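Local coordinates for nitrogenase molybdenum-iron protein alpha chain (Clostridium pasteurianum, PDB 4WES) that forms, with the beta chain, the molybdenum-iron component of nitrogenase, which reduces dinitrogen to ammonium at an iron-sulfur-molybdenum cluster, at residues E318-I323 and A491-V496; K356-D361 and V497-E502. All coordinates share one frame; numbering follows the deposited sequence.

In the fold
Interactions 1 and 2 use successive parts of one helix, 492-507, and their centres lie 12 Å apart. The first turn of that helix meets helix 306-334 in interaction 1; the next turns meet the end of helix 352-357 in interaction 2. The two contacts touch, Ile323 CG2 packing 3.5 Å from Val497 CG2 and Val496 CG1 lying 4.0 Å from Phe358 CE1, so the apolar layer runs on from one to the other. Interaction 1 lies away from the cofactors. Interaction 2 is closer: the side chain of Phe499 is about 11 Å from that of His482, a ligand of the molybdenum-containing cluster, and about 12 Å from the cluster itself.

Interaction 1. Residues E318-I323 and A491-V496; sequences EEIAAI and AGFRGV
Phe493 reaches from the first turn of helix 492-507 to helix 306-334 and meets Glu319, Ile320 and Ile323 there. Glu319 lies over one face of the ring: its CB stands 3.7 Å from the ring centroid of Phe493, 15° off the normal, in a CH-pi contact displaced toward the rim. CG of Glu319 runs on past the rim, 3.7 Å from Phe493 CD2. Ile320 comes in obliquely, its CG1 3.8 Å from Phe493 CE1, whereas Ile323 sets CD1 at the ring edge and 3.6 Å from the backbone O of Phe493. The bend of the Glu319 chain at chi2 (-72°) turns the carboxylate past the rim, bringing OE1 to 3.7 Å from Phe493 CB. Its charge is met elsewhere: OE2 makes salt bridges to Lys231 and Arg227 of helix 221-232. On the other carboxylate oxygen, a water bridges the helices, accepting from Arg494 NE at 2.6 Å and donating weakly to Glu319 OE1 at 3.4 Å. The short helix segments run nearly parallel, at 16° with axes 10.1 Å apart, a separation spanned by the phenylalanine. Ile292 of helix 289-303 and Val228 of helix 221-232 also pack on Phe493, while Ile320 rests on Val289 and Val293. Glu319 therefore serves two chemistries at once, its CB lying on an aromatic face and its buried carboxylate pairing with basic side chains, which would be expected to stabilise the ionised form.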
loop_
_atom_site.group_PDB
_atom_site.type_symbol
_atom_site.label_atom_id
_atom_site.label_comp_id
_atom_site.label_asym_id
_atom_site.label_seq_id
_atom_site.Cartn_x
_atom_site.Cartn_y
_atom_site.Cartn_z
ATOM N N GLU A 318 16.379 -5.131 -40.998
ATOM C CA GLU A 318 15.416 -4.223 -40.403
ATOM C C GLU A 318 15.383 -4.377 -38.879
ATOM O O GLU A 318 15.256 -3.397 -38.134
ATOM C CB GLU A 318 14.026 -4.353 -40.997
ATOM C CG GLU A 318 13.213 -5.500 -40.571
ATOM C CD GLU A 318 11.966 -5.623 -41.397
ATOM O OE1 GLU A 318 11.767 -4.819 -42.328
ATOM O OE2 GLU A 318 11.214 -6.546 -41.147
ATOM N N GLU A 319 15.477 -5.619 -38.391
ATOM C CA GLU A 319 15.466 -5.868 -36.952
ATOM C C GLU A 319 16.698 -5.240 -36.273
ATOM O O GLU A 319 16.598 -4.616 -35.212
ATOM C CB GLU A 319 15.395 -7.363 -36.693
ATOM C CG GLU A 319 14.064 -8.020 -37.056
ATOM C CD GLU A 319 12.915 -7.672 -36.125
ATOM O OE1 GLU A 319 13.143 -7.437 -34.906
ATOM O OE2 GLU A 319 11.754 -7.770 -36.570
ATOM N N ILE A 320 17.861 -5.387 -36.900
ATOM C CA ILE A 320 19.082 -4.833 -36.326
ATOM C C ILE A 320 19.028 -3.310 -36.391
ATOM O O ILE A 320 19.391 -2.628 -35.420
ATOM C CB ILE A 320 20.323 -5.400 -37.005
ATOM C CG1 ILE A 320 20.487 -6.874 -36.624
ATOM C CG2 ILE A 320 21.571 -4.577 -36.632
ATOM C CD1 ILE A 320 21.657 -7.565 -37.259
ATOM N N ALA A 321 18.562 -2.764 -37.504
ATOM C CA ALA A 321 18.493 -1.302 -37.596
ATOM C C ALA A 321 17.646 -0.717 -36.484
ATOM O O ALA A 321 17.959 0.354 -35.967
ATOM C CB ALA A 321 18.004 -0.856 -38.970
ATOM N N ALA A 322 16.575 -1.398 -36.114
ATOM C CA ALA A 322 15.666 -0.904 -35.106
ATOM C C ALA A 322 16.277 -0.873 -33.701
ATOM O O ALA A 322 15.809 -0.124 -32.852
ATOM C CB ALA A 322 14.392 -1.719 -35.081
ATOM N N ILE A 323 17.311 -1.665 -33.458
ATOM C CA ILE A 323 17.880 -1.787 -32.128
ATOM C C ILE A 323 19.342 -1.354 -32.039
ATOM O O ILE A 323 19.933 -1.405 -30.941
ATOM C CB ILE A 323 17.706 -3.214 -31.573
ATOM C CG1 ILE A 323 18.511 -4.239 -32.361
ATOM C CG2 ILE A 323 16.243 -3.576 -31.499
ATOM C CD1 ILE A 323 18.510 -5.631 -31.755
ATOM N N ALA A 491 15.333 -13.805 -25.304
ATOM C CA ALA A 491 15.697 -14.333 -26.625
ATOM C C ALA A 491 15.227 -13.404 -27.734
ATOM O O ALA A 491 14.352 -12.567 -27.540
ATOM C CB ALA A 491 15.069 -15.726 -26.796
ATOM N N GLY A 492 15.774 -13.641 -28.916
ATOM C CA GLY A 492 15.389 -12.881 -30.098
ATOM C C GLY A 492 15.925 -11.456 -30.092
ATOM O O GLY A 492 16.643 -11.034 -29.170
ATOM N N PHE A 493 15.568 -10.709 -31.131
ATOM C CA PHE A 493 16.096 -9.375 -31.283
ATOM C C PHE A 493 15.596 -8.443 -30.191
ATOM O O PHE A 493 16.375 -7.677 -29.627
ATOM C CB PHE A 493 15.723 -8.822 -32.655
ATOM C CG PHE A 493 16.486 -9.447 -33.789
ATOM C CD1 PHE A 493 17.824 -9.181 -33.989
ATOM C CD2 PHE A 493 15.858 -10.280 -34.693
ATOM C CE1 PHE A 493 18.511 -9.739 -35.054
ATOM C CE2 PHE A 493 16.535 -10.824 -35.759
ATOM C CZ PHE A 493 17.868 -10.568 -35.934
ATOM N N ARG A 494 14.295 -8.468 -29.909
ATOM C CA ARG A 494 13.780 -7.636 -28.814
ATOM C C ARG A 494 14.335 -8.088 -27.474
ATOM O O ARG A 494 14.488 -7.259 -26.542
ATOM C CB ARG A 494 12.264 -7.640 -28.755
ATOM C CG ARG A 494 11.689 -6.949 -29.954
ATOM C CD ARG A 494 10.193 -6.917 -29.906
ATOM N NE ARG A 494 9.664 -6.359 -31.134
ATOM C CZ ARG A 494 8.388 -6.438 -31.470
ATOM N NH1 ARG A 494 7.525 -7.009 -30.639
ATOM N NH2 ARG A 494 7.984 -5.943 -32.620
ATOM N N GLY A 495 14.645 -9.371 -27.350
ATOM C CA GLY A 495 15.254 -9.879 -26.135
ATOM C C GLY A 495 16.621 -9.303 -25.834
ATOM O O GLY A 495 16.953 -9.104 -24.666
ATOM N N VAL A 496 17.435 -9.073 -26.853
ATOM C CA VAL A 496 18.740 -8.465 -26.617
ATOM C C VAL A 496 18.537 -7.102 -25.925
ATOM O O VAL A 496 19.286 -6.767 -25.005
ATOM C CB VAL A 496 19.544 -8.302 -27.923
ATOM C CG1 VAL A 496 20.906 -7.715 -27.635
ATOM C CG2 VAL A 496 19.703 -9.609 -28.667
HETATM O O HOH W 1 10.904 -5.439 -33.227
#

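Interaction 2. Residues K356-D361 and V497-E502; sequences KSFGVD and VNFGHE
Phe358 and Gly500 mark the nearest backbone approach, with CA atoms 8.4 Å apart, where helix 352-357 ends in a Schellman motif at Gly359 beside helix 492-507. Gly359 has a positive phi of 83°, and its N bonds to Lys356 O at 2.9 Å as the chain turns out of the helix. Within this turn, Phe358 sends its ring across the gap. CE2 is the leading atom: it sits at the edge of the Phe499 ring, near that ring's plane, 3.7 Å from Phe499 CD1 and 3.8 Å from Phe499 CE1. The two side chains cross at a slant. The same rim of Phe358 reaches the helix backbone, where CE2 is 3.9 Å and CZ 4.0 Å from Gly500 CA. With no side chain at Gly500, the ring can come up against the main chain. Phe499 has CG anti to the backbone N (chi1 177°), which directs its ring from helix 492-507 toward the end of helix 352-357. The contact is buried and wholly apolar. Beyond it, Phe330 and Leu334 of helix 306-334 pack against Phe358. Phe499 meets Met354 and Leu355 of helix 352-357, Phe462 of strand 460-462 and, edge-to-face, the ring of Tyr490. Backbone bonds from Asp361 to Ala339 lead into the mixed sheet through strands 361-367 and 338-343, so this aromatic pair joins helix 492-507 to the helix-to-strand turn of 356-361, between helix 306-334 and strand 460-462.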
loop_
_atom_site.group_PDB
_atom_site.type_symbol
_atom_site.label_atom_id
_atom_site.label_comp_id
_atom_site.label_asym_id
_atom_site.label_seq_id
_atom_site.Cartn_x
_atom_site.Cartn_y
_atom_site.Cartn_z
ATOM N N LYS A 356 29.621 -11.326 -25.171
ATOM C CA LYS A 356 30.813 -10.973 -25.928
ATOM C C LYS A 356 30.554 -9.750 -26.815
ATOM O O LYS A 356 31.405 -8.863 -26.905
ATOM C CB LYS A 356 31.266 -12.144 -26.789
ATOM C CG LYS A 356 32.596 -11.886 -27.482
ATOM C CD LYS A 356 33.139 -13.121 -28.171
ATOM C CE LYS A 356 34.446 -12.806 -28.898
ATOM N NZ LYS A 356 34.806 -13.957 -29.767
ATOM N N SER A 357 29.386 -9.679 -27.443
ATOM C CA SER A 357 29.040 -8.512 -28.231
ATOM C C SER A 357 28.970 -7.229 -27.417
ATOM O O SER A 357 29.298 -6.150 -27.937
ATOM C CB SER A 357 27.708 -8.710 -28.957
ATOM O OG SER A 357 27.806 -9.716 -29.940
ATOM N N PHE A 358 28.615 -7.331 -26.139
ATOM C CA PHE A 358 28.582 -6.184 -25.241
ATOM C C PHE A 358 29.986 -5.809 -24.710
ATOM O O PHE A 358 30.121 -4.828 -23.975
ATOM C CB PHE A 358 27.698 -6.471 -24.014
ATOM C CG PHE A 358 26.209 -6.658 -24.276
ATOM C CD1 PHE A 358 25.621 -6.503 -25.536
ATOM C CD2 PHE A 358 25.403 -6.976 -23.217
ATOM C CE1 PHE A 358 24.254 -6.674 -25.666
ATOM C CE2 PHE A 358 24.055 -7.153 -23.350
ATOM C CZ PHE A 358 23.471 -7.006 -24.585
ATOM N N GLY A 359 31.000 -6.577 -25.092
ATOM C CA GLY A 359 32.358 -6.332 -24.622
ATOM C C GLY A 359 32.659 -6.912 -23.261
ATOM O O GLY A 359 33.640 -6.508 -22.631
ATOM N N VAL A 360 31.810 -7.842 -22.798
ATOM C CA VAL A 360 31.973 -8.492 -21.501
ATOM C C VAL A 360 32.761 -9.788 -21.703
ATOM O O VAL A 360 32.525 -10.533 -22.634
ATOM C CB VAL A 360 30.618 -8.765 -20.869
ATOM C CG1 VAL A 360 30.742 -9.597 -19.598
ATOM C CG2 VAL A 360 29.886 -7.459 -20.581
ATOM N N ASP A 361 33.730 -10.019 -20.814
ATOM C CA ASP A 361 34.628 -11.148 -20.880
ATOM C C ASP A 361 34.171 -12.238 -19.925
ATOM O O ASP A 361 34.242 -12.059 -18.695
ATOM C CB ASP A 361 36.037 -10.643 -20.504
ATOM C CG ASP A 361 37.085 -11.713 -20.506
ATOM O OD1 ASP A 361 36.810 -12.878 -20.846
ATOM O OD2 ASP A 361 38.251 -11.353 -20.167
ATOM N N VAL A 497 17.577 -6.327 -26.423
ATOM C CA VAL A 497 17.322 -5.009 -25.850
ATOM C C VAL A 497 16.837 -5.135 -24.406
ATOM O O VAL A 497 17.292 -4.391 -23.521
ATOM C CB VAL A 497 16.344 -4.250 -26.742
ATOM C CG1 VAL A 497 15.932 -2.925 -26.105
ATOM C CG2 VAL A 497 16.936 -4.045 -28.143
ATOM N N ASN A 498 15.893 -6.052 -24.146
ATOM C CA ASN A 498 15.398 -6.223 -22.789
ATOM C C ASN A 498 16.547 -6.619 -21.840
ATOM O O ASN A 498 16.684 -6.068 -20.733
ATOM C CB ASN A 498 14.286 -7.240 -22.756
ATOM C CG ASN A 498 13.068 -6.814 -23.538
ATOM O OD1 ASN A 498 12.801 -5.615 -23.697
ATOM N ND2 ASN A 498 12.274 -7.793 -23.959
ATOM N N PHE A 499 17.327 -7.596 -22.272
ATOM C CA PHE A 499 18.428 -8.104 -21.466
ATOM C C PHE A 499 19.464 -7.009 -21.233
ATOM O O PHE A 499 19.917 -6.815 -20.095
ATOM C CB PHE A 499 19.083 -9.283 -22.212
ATOM C CG PHE A 499 20.282 -9.849 -21.509
ATOM C CD1 PHE A 499 21.570 -9.448 -21.811
ATOM C CD2 PHE A 499 20.150 -10.829 -20.549
ATOM C CE1 PHE A 499 22.677 -9.962 -21.139
ATOM C CE2 PHE A 499 21.256 -11.352 -19.898
ATOM C CZ PHE A 499 22.497 -10.914 -20.199
ATOM N N GLY A 500 19.849 -6.297 -22.277
ATOM C CA GLY A 500 20.882 -5.292 -22.122
ATOM C C GLY A 500 20.495 -4.160 -21.207
ATOM O O GLY A 500 21.297 -3.740 -20.363
ATOM N N HIS A 501 19.271 -3.672 -21.303
ATOM C CA HIS A 501 18.856 -2.600 -20.410
ATOM C C HIS A 501 18.801 -3.060 -18.980
ATOM O O HIS A 501 19.138 -2.301 -18.063
ATOM C CB HIS A 501 17.564 -1.926 -20.868
ATOM C CG HIS A 501 17.778 -0.950 -21.971
ATOM N ND1 HIS A 501 18.544 0.190 -21.820
ATOM C CD2 HIS A 501 17.391 -0.993 -23.268
ATOM C CE1 HIS A 501 18.574 0.830 -22.977
ATOM N NE2 HIS A 501 17.912 0.119 -23.879
ATOM N N GLU A 502 18.312 -4.276 -18.741
ATOM C CA GLU A 502 18.300 -4.792 -17.396
ATOM C C GLU A 502 19.713 -4.921 -16.833
ATOM O O GLU A 502 19.950 -4.694 -15.628
ATOM C CB GLU A 502 17.527 -6.107 -17.324
ATOM C CG GLU A 502 16.027 -5.894 -17.434
ATOM C CD GLU A 502 15.386 -5.218 -16.226
ATOM O OE1 GLU A 502 15.904 -5.359 -15.151
ATOM O OE2 GLU A 502 14.302 -4.632 -16.402
#